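PDB 2GHS: AGR_C_1268p from Agrobacterium tumefaciens str. C58, which probably acts as a metal-dependent gluconolactonase of the SMP-30/regucalcin family, opening sugar lactones at the centre of a beta-propeller. Local coordinates for residues Asp254-Asp257 and Asn261-Ala264; Thr192-Asp197 and Glu220-Ser225; Arg205-Ala210 and Leu214-Ala219; Ala277-Gly280 and Leu286-Thr289. All blocks are in the same frame, centred on the assembly; numbering follows the deposited sequence. Where two conformers were deposited one is given.

Contact 2 touches both contact 1 (centres 14 Å apart) and contact 3 (12 Å), while contacts 1 and 3 do not touch. Contact 4 touches none of the others, its centre 18 Å from contact 1, 22 Å from contact 2 and 27 Å from contact 3. The strand 202-207 of contact 3 runs between the two strands of contact 2, and Gly193 O lies 2.7 Å from Val206 N, a probable hydrogen bond. Ile223 CD1 packs on Tyr256 CG at 3.6 Å. Three contacts lie 9 to 10 Å from predicted metal ligands, between side chains: Asp254 to Asp233, Tyr194 to Asn182 and Leu287 to Glu52. Contact 3 is a surface contact away from these sites.

Contact 1 (Asp254-Asp257 and Asn261-Ala264)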
loop_
_atom_site.group_PDB
_atom_site.type_symbol
_atom_site.label_atom_id
_atom_site.label_comp_id
_atom_site.label_asym_id
_atom_site.label_seq_id
_atom_site.Cartn_x
_atom_site.Cartn_y
_atom_site.Cartn_z
ATOM N N ASP A 254 -6.660 2.702 11.435
ATOM C CA ASP A 254 -7.186 1.831 12.474
ATOM C C ASP A 254 -6.142 0.780 12.823
ATOM O O ASP A 254 -5.537 0.153 11.932
ATOM C CB ASP A 254 -8.455 1.159 11.968
ATOM C CG ASP A 254 -9.618 2.118 11.927
ATOM O OD1 ASP A 254 -9.729 2.945 12.897
ATOM O OD2 ASP A 254 -10.411 2.077 10.958
ATOM N N ARG A 255 -5.997 0.531 14.110
ATOM C CA ARG A 255 -5.086 -0.480 14.615
ATOM C C ARG A 255 -5.866 -1.623 15.294
ATOM O O ARG A 255 -6.755 -1.413 16.125
ATOM C CB ARG A 255 -4.123 0.159 15.587
ATOM C CG ARG A 255 -3.141 -0.755 16.261
ATOM C CD ARG A 255 -2.359 0.036 17.329
ATOM N NE ARG A 255 -1.334 -0.738 18.050
ATOM C CZ ARG A 255 -0.596 -0.197 19.002
ATOM N NH1 ARG A 255 -0.759 1.074 19.339
ATOM N NH2 ARG A 255 0.308 -0.916 19.618
ATOM N N TYR A 256 -5.495 -2.815 14.862
ATOM C CA TYR A 256 -6.049 -4.092 15.352
ATOM C C TYR A 256 -5.016 -4.977 15.994
ATOM O O TYR A 256 -3.924 -5.176 15.434
ATOM C CB TYR A 256 -6.638 -4.829 14.178
ATOM C CG TYR A 256 -7.728 -4.044 13.430
ATOM C CD1 TYR A 256 -7.412 -3.196 12.360
ATOM C CD2 TYR A 256 -9.059 -4.158 13.795
ATOM C CE1 TYR A 256 -8.414 -2.482 11.687
ATOM C CE2 TYR A 256 -10.055 -3.452 13.113
ATOM C CZ TYR A 256 -9.734 -2.618 12.068
ATOM O OH TYR A 256 -10.738 -1.921 11.385
ATOM N N ASP A 257 -5.390 -5.574 17.115
ATOM C CA ASP A 257 -4.459 -6.432 17.858
ATOM C C ASP A 257 -4.429 -7.794 17.213
ATOM O O ASP A 257 -5.026 -7.979 16.155
ATOM C CB ASP A 257 -4.806 -6.469 19.334
ATOM C CG ASP A 257 -6.117 -7.223 19.649
ATOM O OD1 ASP A 257 -6.622 -8.008 18.788
ATOM O OD2 ASP A 257 -6.606 -7.032 20.788
ATOM N N ASN A 261 -9.171 -7.435 17.409
ATOM C CA ASN A 261 -9.900 -6.361 18.091
ATOM C C ASN A 261 -9.406 -4.995 17.619
ATOM O O ASN A 261 -8.214 -4.789 17.462
ATOM C CB ASN A 261 -9.711 -6.441 19.605
ATOM C CG ASN A 261 -10.139 -7.776 20.172
ATOM O OD1 ASN A 261 -11.269 -8.199 19.947
ATOM N ND2 ASN A 261 -9.241 -8.445 20.898
ATOM N N HIS A 262 -10.338 -4.088 17.381
ATOM C CA HIS A 262 -10.056 -2.713 17.010
ATOM C C HIS A 262 -9.722 -1.907 18.243
ATOM O O HIS A 262 -10.611 -1.513 19.009
ATOM C CB HIS A 262 -11.273 -2.114 16.312
ATOM C CG HIS A 262 -11.023 -0.773 15.709
ATOM N ND1 HIS A 262 -12.047 0.070 15.337
ATOM C CD2 HIS A 262 -9.873 -0.115 15.431
ATOM C CE1 HIS A 262 -11.536 1.202 14.884
ATOM N NE2 HIS A 262 -10.217 1.109 14.910
ATOM N N ILE A 263 -8.426 -1.689 18.463
ATOM C CA ILE A 263 -7.994 -1.072 19.714
ATOM C C ILE A 263 -7.731 0.431 19.641
ATOM O O ILE A 263 -7.742 1.107 20.683
ATOM C CB ILE A 263 -6.782 -1.772 20.350
ATOM C CG1 ILE A 263 -5.534 -1.569 19.483
ATOM C CG2 ILE A 263 -7.051 -3.255 20.661
ATOM C CD1 ILE A 263 -4.281 -1.938 20.212
ATOM N N ALA A 264 -7.514 0.977 18.446
ATOM C CA ALA A 264 -7.262 2.394 18.302
ATOM C C ALA A 264 -7.618 2.897 16.911
ATOM O O ALA A 264 -7.557 2.132 15.912
ATOM C CB ALA A 264 -5.820 2.726 18.582
#
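Tyr256 and His262 form the compact side of this hairpin, their rings in an offset stack with centroids 4.9 Å apart and planes turned by 28°. His262 CD2 sits over one face of the phenol ring, displaced toward its rim, while Tyr256 CE2 packs against His262 CB. With CG anti to the backbone N (chi1 -171°), the imidazole runs back along the neighbouring strand, so that Arg255 O lies in its plane at one edge. Its NE2 also gives a weak, bent hydrogen bond to Asp254 OD1 at 2.8 Å, already salt-bridged to Arg265. The backbone here carries a classic beta bulge: Ile263 and Ala264 both face Arg255, whose O accepts from Ile263 N at 2.9 Å and, weakly, from Ala264 N at 3.4 Å.

The turn end, more exposed to solvent, is held by polar bonds, not packing. Asp257 N donates to Asn261 O at 3.0 Å, and the carboxylate holds Asn261 twice more, its OD2 accepting ND2 at 3.0 Å through the syn lone pair and its OD1 meeting Asn261 N from above the carboxylate plane. On the other face Ile263 CD1 lies over the Arg255 guanidinium, 3.8 Å from NE, while NE bonds to His242 and NH1 to Tyr266. Arg265, together with the imidazole, probably stabilises the negative charge of the buried Asp254, whereas the exposed end relies on neutral amide donors.

Contact 2 (Thr192-Asp197 and Glu220-Ser225); sequences TGYFVD and EVFIDS
Tyr194 and Phe222 touch even though a whole strand, 202-207, runs between the strands that carry them. Their CA atoms are 8.5 Å apart, no hydrogen bond joins the two segments, and the entire contact comes down to two rings meeting above the intervening strand. Tyr194 CE1 does most of the touching, lying 3.7 Å from Phe222 CD2 and 3.8 Å from Phe222 CE2. The planes are inclined by only 30°, yet the rings are slid apart, centroids at 5.5 Å, so they barely overlap and this is no true stack.

The two side chains reach the meeting point differently. Phe222 directs its CB toward strand 192-197 and continues that way with CG anti to the backbone N (chi1 180°), whereas the CB of Tyr194 does not point at strand 220-224, and only its ring closes the gap. A classic beta bulge, in which Phe222 and Ile223 both face Leu203, shapes the backbone at Phe222. Leu203 touches both rings from the strand between, and Ile243, from strand 243-248 of the adjoining sheet, also touches both. The rings lie in the layer between two propeller sheets, largely apolar, with Arg205 also against both. With 78 Å² buried between the segments and carbon atoms alone in contact, the attraction is dispersive and weakly directional, so the strand spacing is probably set by 202-207, hydrogen-bonded to both neighbours.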
loop_
_atom_site.group_PDB
_atom_site.type_symbol
_atom_site.label_atom_id
_atom_site.label_comp_id
_atom_site.label_asym_id
_atom_site.label_seq_id
_atom_site.Cartn_x
_atom_site.Cartn_y
_atom_site.Cartn_z
ATOM N N THR A 192 1.594 -15.800 7.967
ATOM C CA THR A 192 0.220 -15.402 7.695
ATOM C C THR A 192 0.223 -14.209 6.759
ATOM O O THR A 192 1.007 -13.261 6.930
ATOM C CB THR A 192 -0.526 -15.029 8.988
ATOM O OG1 THR A 192 -0.540 -16.165 9.862
ATOM C CG2 THR A 192 -1.963 -14.649 8.746
ATOM N N GLY A 193 -0.670 -14.258 5.786
ATOM C CA GLY A 193 -0.951 -13.117 4.952
ATOM C C GLY A 193 -2.337 -12.609 5.199
ATOM O O GLY A 193 -3.239 -13.358 5.618
ATOM N N TYR A 194 -2.512 -11.318 4.948
ATOM C CA TYR A 194 -3.783 -10.643 5.106
ATOM C C TYR A 194 -4.148 -9.899 3.825
ATOM O O TYR A 194 -3.279 -9.444 3.091
ATOM C CB TYR A 194 -3.724 -9.618 6.251
ATOM C CG TYR A 194 -3.267 -10.202 7.574
ATOM C CD1 TYR A 194 -4.138 -10.883 8.378
ATOM C CD2 TYR A 194 -1.957 -10.032 8.025
ATOM C CE1 TYR A 194 -3.738 -11.447 9.555
ATOM C CE2 TYR A 194 -1.539 -10.529 9.227
ATOM C CZ TYR A 194 -2.428 -11.260 10.002
ATOM O OH TYR A 194 -2.044 -11.776 11.222
ATOM N N PHE A 195 -5.441 -9.820 3.546
ATOM C CA PHE A 195 -5.965 -9.014 2.446
ATOM C C PHE A 195 -7.442 -8.742 2.638
ATOM O O PHE A 195 -8.100 -9.381 3.431
ATOM C CB PHE A 195 -5.733 -9.664 1.059
ATOM C CG PHE A 195 -6.580 -10.848 0.774
ATOM C CD1 PHE A 195 -6.193 -12.121 1.155
ATOM C CD2 PHE A 195 -7.783 -10.683 0.101
ATOM C CE1 PHE A 195 -7.024 -13.219 0.865
ATOM C CE2 PHE A 195 -8.589 -11.785 -0.206
ATOM C CZ PHE A 195 -8.193 -13.037 0.185
ATOM N N VAL A 196 -7.954 -7.788 1.877
ATOM C CA VAL A 196 -9.368 -7.451 1.931
ATOM C C VAL A 196 -9.834 -7.123 0.523
ATOM O O VAL A 196 -9.025 -6.775 -0.330
ATOM C CB VAL A 196 -9.632 -6.197 2.841
ATOM C CG1 VAL A 196 -9.196 -4.843 2.182
ATOM C CG2 VAL A 196 -11.092 -6.109 3.298
ATOM N N ASP A 197 -11.142 -7.248 0.309
ATOM C CA ASP A 197 -11.811 -6.671 -0.868
ATOM C C ASP A 197 -12.504 -5.450 -0.260
ATOM O O ASP A 197 -13.410 -5.581 0.566
ATOM C CB ASP A 197 -12.787 -7.638 -1.481
ATOM C CG ASP A 197 -13.539 -7.049 -2.673
ATOM O OD1 ASP A 197 -13.486 -5.807 -2.918
ATOM O OD2 ASP A 197 -14.212 -7.850 -3.359
ATOM N N GLU A 220 -9.368 -17.305 5.683
ATOM C CA GLU A 220 -10.325 -17.291 6.794
ATOM C C GLU A 220 -10.679 -15.850 7.121
ATOM O O GLU A 220 -9.816 -14.973 7.052
ATOM C CB GLU A 220 -9.687 -17.897 8.045
ATOM C CG GLU A 220 -8.998 -19.260 7.819
ATOM C CD GLU A 220 -9.968 -20.404 7.587
ATOM O OE1 GLU A 220 -11.138 -20.332 8.048
ATOM O OE2 GLU A 220 -9.546 -21.395 6.944
ATOM N N VAL A 221 -11.918 -15.583 7.508
ATOM C CA VAL A 221 -12.300 -14.227 7.933
ATOM C C VAL A 221 -11.652 -13.909 9.268
ATOM O O VAL A 221 -11.844 -14.629 10.249
ATOM C CB VAL A 221 -13.810 -14.049 8.065
ATOM C CG1 VAL A 221 -14.176 -12.645 8.572
ATOM C CG2 VAL A 221 -14.519 -14.296 6.754
ATOM N N PHE A 222 -10.853 -12.850 9.306
ATOM C CA PHE A 222 -10.160 -12.432 10.507
ATOM C C PHE A 222 -10.844 -11.221 11.169
ATOM O O PHE A 222 -11.136 -11.265 12.378
ATOM C CB PHE A 222 -8.688 -12.150 10.157
ATOM C CG PHE A 222 -7.826 -11.702 11.316
ATOM C CD1 PHE A 222 -7.805 -12.388 12.522
ATOM C CD2 PHE A 222 -6.976 -10.620 11.159
ATOM C CE1 PHE A 222 -6.970 -11.977 13.555
ATOM C CE2 PHE A 222 -6.126 -10.212 12.199
ATOM C CZ PHE A 222 -6.132 -10.883 13.389
ATOM N N ILE A 223 -11.114 -10.172 10.387
ATOM C CA ILE A 223 -11.829 -8.969 10.881
ATOM C C ILE A 223 -13.032 -8.634 9.969
ATOM O O ILE A 223 -12.839 -8.282 8.795
ATOM C CB ILE A 223 -10.865 -7.740 10.972
ATOM C CG1 ILE A 223 -9.664 -8.075 11.885
ATOM C CG2 ILE A 223 -11.648 -6.491 11.444
ATOM C CD1 ILE A 223 -8.464 -7.126 11.768
ATOM N N ASP A 224 -14.252 -8.785 10.516
ATOM C CA ASP A 224 -15.470 -8.466 9.787
ATOM C C ASP A 224 -15.819 -7.013 10.135
ATOM O O ASP A 224 -16.256 -6.702 11.264
ATOM C CB ASP A 224 -16.614 -9.400 10.201
ATOM C CG ASP A 224 -17.852 -9.241 9.321
ATOM O OD1 ASP A 224 -18.029 -8.181 8.695
ATOM O OD2 ASP A 224 -18.656 -10.186 9.277
ATOM N N SER A 225 -15.610 -6.133 9.167
ATOM C CA SER A 225 -15.951 -4.718 9.346
ATOM C C SER A 225 -17.008 -4.326 8.317
ATOM O O SER A 225 -17.084 -3.185 7.893
ATOM C CB SER A 225 -14.702 -3.813 9.258
ATOM O OG SER A 225 -14.154 -3.737 7.947
#

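Contact 3 (Arg205-Ala210 and Leu214-Ala219)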
loop_
_atom_site.group_PDB
_atom_site.type_symbol
_atom_site.label_atom_id
_atom_site.label_comp_id
_atom_site.label_asym_id
_atom_site.label_seq_id
_atom_site.Cartn_x
_atom_site.Cartn_y
_atom_site.Cartn_z
ATOM N N ARG A 205 -7.373 -13.639 6.678
ATOM C CA ARG A 205 -6.046 -14.150 6.964
ATOM C C ARG A 205 -5.833 -15.449 6.215
ATOM O O ARG A 205 -6.783 -16.236 6.020
ATOM C CB ARG A 205 -5.849 -14.336 8.479
ATOM C CG ARG A 205 -6.705 -15.377 9.136
ATOM C CD ARG A 205 -6.281 -15.732 10.629
ATOM N NE ARG A 205 -7.158 -16.761 11.195
ATOM C CZ ARG A 205 -7.086 -18.080 10.963
ATOM N NH1 ARG A 205 -6.134 -18.595 10.182
ATOM N NH2 ARG A 205 -7.984 -18.894 11.516
ATOM N N VAL A 206 -4.594 -15.661 5.788
ATOM C CA VAL A 206 -4.217 -16.779 4.945
ATOM C C VAL A 206 -2.937 -17.441 5.529
ATOM O O VAL A 206 -1.915 -16.805 5.671
ATOM C CB VAL A 206 -3.893 -16.289 3.489
ATOM C CG1 VAL A 206 -3.678 -17.490 2.548
ATOM C CG2 VAL A 206 -4.973 -15.417 2.963
ATOM N N PRO A 207 -2.979 -18.752 5.853
ATOM C CA PRO A 207 -1.759 -19.408 6.278
ATOM C C PRO A 207 -0.819 -19.613 5.108
ATOM O O PRO A 207 -1.281 -19.952 4.006
ATOM C CB PRO A 207 -2.276 -20.740 6.862
ATOM C CG PRO A 207 -3.537 -20.969 6.258
ATOM C CD PRO A 207 -4.123 -19.659 5.860
ATOM N N LEU A 208 0.464 -19.282 5.327
ATOM C CA LEU A 208 1.472 -19.296 4.279
ATOM C C LEU A 208 2.646 -20.150 4.664
ATOM O O LEU A 208 2.919 -20.364 5.838
ATOM C CB LEU A 208 2.040 -17.880 4.037
ATOM C CG LEU A 208 1.079 -16.714 3.868
ATOM C CD1 LEU A 208 1.817 -15.423 3.623
ATOM C CD2 LEU A 208 0.111 -17.039 2.747
ATOM N N ASP A 209 3.329 -20.632 3.628
ATOM C CA ASP A 209 4.712 -21.153 3.681
ATOM C C ASP A 209 5.641 -19.955 3.759
ATOM O O ASP A 209 5.757 -19.149 2.785
ATOM C CB ASP A 209 4.968 -21.981 2.405
ATOM C CG ASP A 209 6.348 -22.633 2.353
ATOM O OD1 ASP A 209 7.256 -22.198 3.113
ATOM O OD2 ASP A 209 6.531 -23.544 1.477
ATOM N N ALA A 210 6.281 -19.777 4.905
ATOM C CA ALA A 210 7.153 -18.598 5.097
ATOM C C ALA A 210 8.313 -18.559 4.116
ATOM O O ALA A 210 8.838 -17.468 3.847
ATOM C CB ALA A 210 7.674 -18.475 6.534
ATOM N N LEU A 214 3.685 -18.507 -0.488
ATOM C CA LEU A 214 2.500 -19.144 -1.107
ATOM C C LEU A 214 1.574 -19.654 -0.000
ATOM O O LEU A 214 2.046 -20.218 1.012
ATOM C CB LEU A 214 2.890 -20.313 -1.985
ATOM C CG LEU A 214 3.658 -19.981 -3.249
ATOM C CD1 LEU A 214 4.260 -21.273 -3.839
ATOM C CD2 LEU A 214 2.731 -19.293 -4.229
ATOM N N PRO A 215 0.265 -19.520 -0.201
ATOM C CA PRO A 215 -0.708 -20.087 0.761
ATOM C C PRO A 215 -0.556 -21.586 0.971
ATOM O O PRO A 215 -0.282 -22.334 0.024
ATOM C CB PRO A 215 -2.051 -19.774 0.114
ATOM C CG PRO A 215 -1.792 -18.537 -0.681
ATOM C CD PRO A 215 -0.435 -18.784 -1.275
ATOM N N THR A 216 -0.731 -22.020 2.217
ATOM C CA THR A 216 -0.814 -23.451 2.565
ATOM C C THR A 216 -2.212 -23.864 3.030
ATOM O O THR A 216 -2.428 -25.003 3.464
ATOM C CB THR A 216 0.135 -23.791 3.716
ATOM O OG1 THR A 216 -0.120 -22.879 4.780
ATOM C CG2 THR A 216 1.603 -23.672 3.325
ATOM N N GLY A 217 -3.152 -22.941 2.977
ATOM C CA GLY A 217 -4.528 -23.206 3.341
ATOM C C GLY A 217 -5.449 -22.123 2.821
ATOM O O GLY A 217 -4.989 -21.152 2.243
ATOM N N LYS A 218 -6.757 -22.292 3.039
ATOM C CA LYS A 218 -7.715 -21.341 2.488
ATOM C C LYS A 218 -7.733 -20.083 3.337
ATOM O O LYS A 218 -7.296 -20.100 4.486
ATOM C CB LYS A 218 -9.109 -21.925 2.379
ATOM C CG LYS A 218 -9.751 -22.163 3.710
ATOM C CD LYS A 218 -11.233 -22.566 3.584
ATOM C CE LYS A 218 -11.991 -22.190 4.857
ATOM N NZ LYS A 218 -11.529 -23.001 6.027
ATOM N N ALA A 219 -8.270 -19.012 2.766
ATOM C CA ALA A 219 -8.443 -17.746 3.495
ATOM C C ALA A 219 -9.561 -17.914 4.500
ATOM O O ALA A 219 -10.557 -18.581 4.206
ATOM C CB ALA A 219 -8.772 -16.604 2.537
#
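Two backbone hydrogen bonds tie Pro207 to Thr216 and Asp209 to Leu214. Thr216 N reaches Pro207 O at 2.8 Å from well off the carbonyl plane, tilted by 35°. Asp209 N meets Leu214 O more directly, at 2.9 Å with a C=O...N angle of 161°. The same two carbonyls also receive CA-H contacts, Pro207 O from Pro215 CA and Leu214 O from Leu208 CA.

Between these bonds Leu208 and Pro215 form a single beta bridge, and past it the chains part toward the turn. The pair of segments is the link between strands 202-207 and 220-224, the last two strands at the edge of their propeller sheet, with 220-224 outermost; the Lys218 amine turns to Glu220 at the start of that last strand.

Packing spreads to both flanks of the backbone. On the inner one, Val206 divides its branches: CG1 rests 3.7 Å from Pro215 CB, and CG2 lies 4.0 Å from Ala219 CB. Leu208 CD2 packs against Pro215, 3.7 Å from its CA, while the same leucine side chain touches Phe186 of the sheet. On the outer flank the Pro207 ring lies against the bare backbone of Gly217, with CG 3.8 Å from CA. Thr216 CG2, anti to the carbonyl carbon, leans over Asp209 and approaches its N to 3.5 Å.

Contact 4 (Ala277-Gly280 and Leu286-Thr289); sequences AFIG and LLVT
Ile279 and Leu287 pack at the heart of this hairpin, their side chains crossing at about a right angle. The touching branch is Ile279 CG2, 3.8 Å from Leu287 CB; Ile279 CD1 reaches the same CB from further along its chain. Ala277 shares a face of the sheet with Leu287 and adds a looser contact, its CB 4.4 Å from Leu287 CD2. Pro54 of the next sheet touches both residues, so this face packs against that sheet.

On the opposite face Phe278 and Leu286 meet by one methyl: Leu286 CD1 lies 3.7 Å from Phe278 CD1, approaching the ring obliquely. Leu286 carries its CG roughly anti to the backbone N (chi1 -159°), which, with chi2 at 73°, brings that methyl to 3.6 Å from Ala277 O.

The polar seam runs between these two layers. Ala277 N donates to Leu287 O at 2.8 Å, and Leu287 N returns the bond to Ala277 O at 2.9 Å, which makes Ala277 and Leu287 a hydrogen-bonded antiparallel pair. Phe278 and Leu286 form the non-hydrogen-bonded pair beside it, and Leu286 CA-H also points at Ala277 O. Further on, Ile279 bonds through its backbone to Arg285 and Leu286 to Leu312, just beyond the neighbouring strand 309-311. Twisted antiparallel hairpins of this kind, one face packed on the next sheet and the other met largely by loops, are the building units of beta-propeller blades.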
loop_
_atom_site.group_PDB
_atom_site.type_symbol
_atom_site.label_atom_id
_atom_site.label_comp_id
_atom_site.label_asym_id
_atom_site.label_seq_id
_atom_site.Cartn_x
_atom_site.Cartn_y
_atom_site.Cartn_z
ATOM N N ALA A 277 2.863 3.561 5.839
ATOM C CA ALA A 277 4.201 2.998 5.601
ATOM C C ALA A 277 5.096 3.293 6.809
ATOM O O ALA A 277 5.017 4.371 7.356
ATOM C CB ALA A 277 4.815 3.564 4.335
ATOM N N PHE A 278 5.934 2.332 7.219
ATOM C CA PHE A 278 6.959 2.580 8.209
ATOM C C PHE A 278 8.102 3.362 7.601
ATOM O O PHE A 278 8.600 3.012 6.530
ATOM C CB PHE A 278 7.505 1.274 8.787
ATOM C CG PHE A 278 6.447 0.407 9.416
ATOM C CD1 PHE A 278 5.694 0.903 10.495
ATOM C CD2 PHE A 278 6.209 -0.885 8.959
ATOM C CE1 PHE A 278 4.701 0.130 11.100
ATOM C CE2 PHE A 278 5.224 -1.677 9.574
ATOM C CZ PHE A 278 4.466 -1.161 10.627
ATOM N N ILE A 279 8.535 4.404 8.310
ATOM C CA ILE A 279 9.590 5.282 7.835
ATOM C C ILE A 279 10.523 5.629 8.983
ATOM O O ILE A 279 10.231 5.383 10.162
ATOM C CB ILE A 279 9.047 6.611 7.181
ATOM C CG1 ILE A 279 8.319 7.468 8.212
ATOM C CG2 ILE A 279 8.181 6.300 6.026
ATOM C CD1 ILE A 279 8.052 8.875 7.755
ATOM N N GLY A 280 11.629 6.274 8.637
ATOM C CA GLY A 280 12.633 6.656 9.591
ATOM C C GLY A 280 13.662 5.576 9.885
ATOM O O GLY A 280 13.469 4.402 9.537
ATOM N N LEU A 286 5.196 6.587 11.250
ATOM C CA LEU A 286 4.195 6.117 10.315
ATOM C C LEU A 286 3.790 7.224 9.354
ATOM O O LEU A 286 3.248 8.242 9.772
ATOM C CB LEU A 286 2.983 5.534 11.047
ATOM C CG LEU A 286 2.151 4.581 10.193
ATOM C CD1 LEU A 286 2.853 3.229 9.975
ATOM C CD2 LEU A 286 0.758 4.391 10.758
ATOM N N LEU A 287 4.120 7.013 8.089
ATOM C CA LEU A 287 3.650 7.862 6.966
ATOM C C LEU A 287 2.271 7.402 6.505
ATOM O O LEU A 287 2.011 6.191 6.528
ATOM C CB LEU A 287 4.690 7.776 5.821
ATOM C CG LEU A 287 4.420 8.492 4.488
ATOM C CD1 LEU A 287 5.738 8.737 3.798
ATOM C CD2 LEU A 287 3.521 7.675 3.579
ATOM N N VAL A 288 1.404 8.333 6.072
ATOM C CA VAL A 288 0.034 8.021 5.637
ATOM C C VAL A 288 -0.270 8.863 4.410
ATOM O O VAL A 288 -0.148 10.085 4.465
ATOM C CB VAL A 288 -0.995 8.359 6.742
ATOM C CG1 VAL A 288 -2.346 7.953 6.312
ATOM C CG2 VAL A 288 -0.594 7.700 8.075
ATOM N N THR A 289 -0.572 8.207 3.288
ATOM C CA THR A 289 -1.036 8.852 2.077
ATOM C C THR A 289 -2.542 9.033 2.089
ATOM O O THR A 289 -3.299 8.340 2.799
ATOM C CB THR A 289 -0.641 8.071 0.809
ATOM O OG1 THR A 289 -0.977 6.690 0.950
ATOM C CG2 THR A 289 0.860 8.157 0.595
#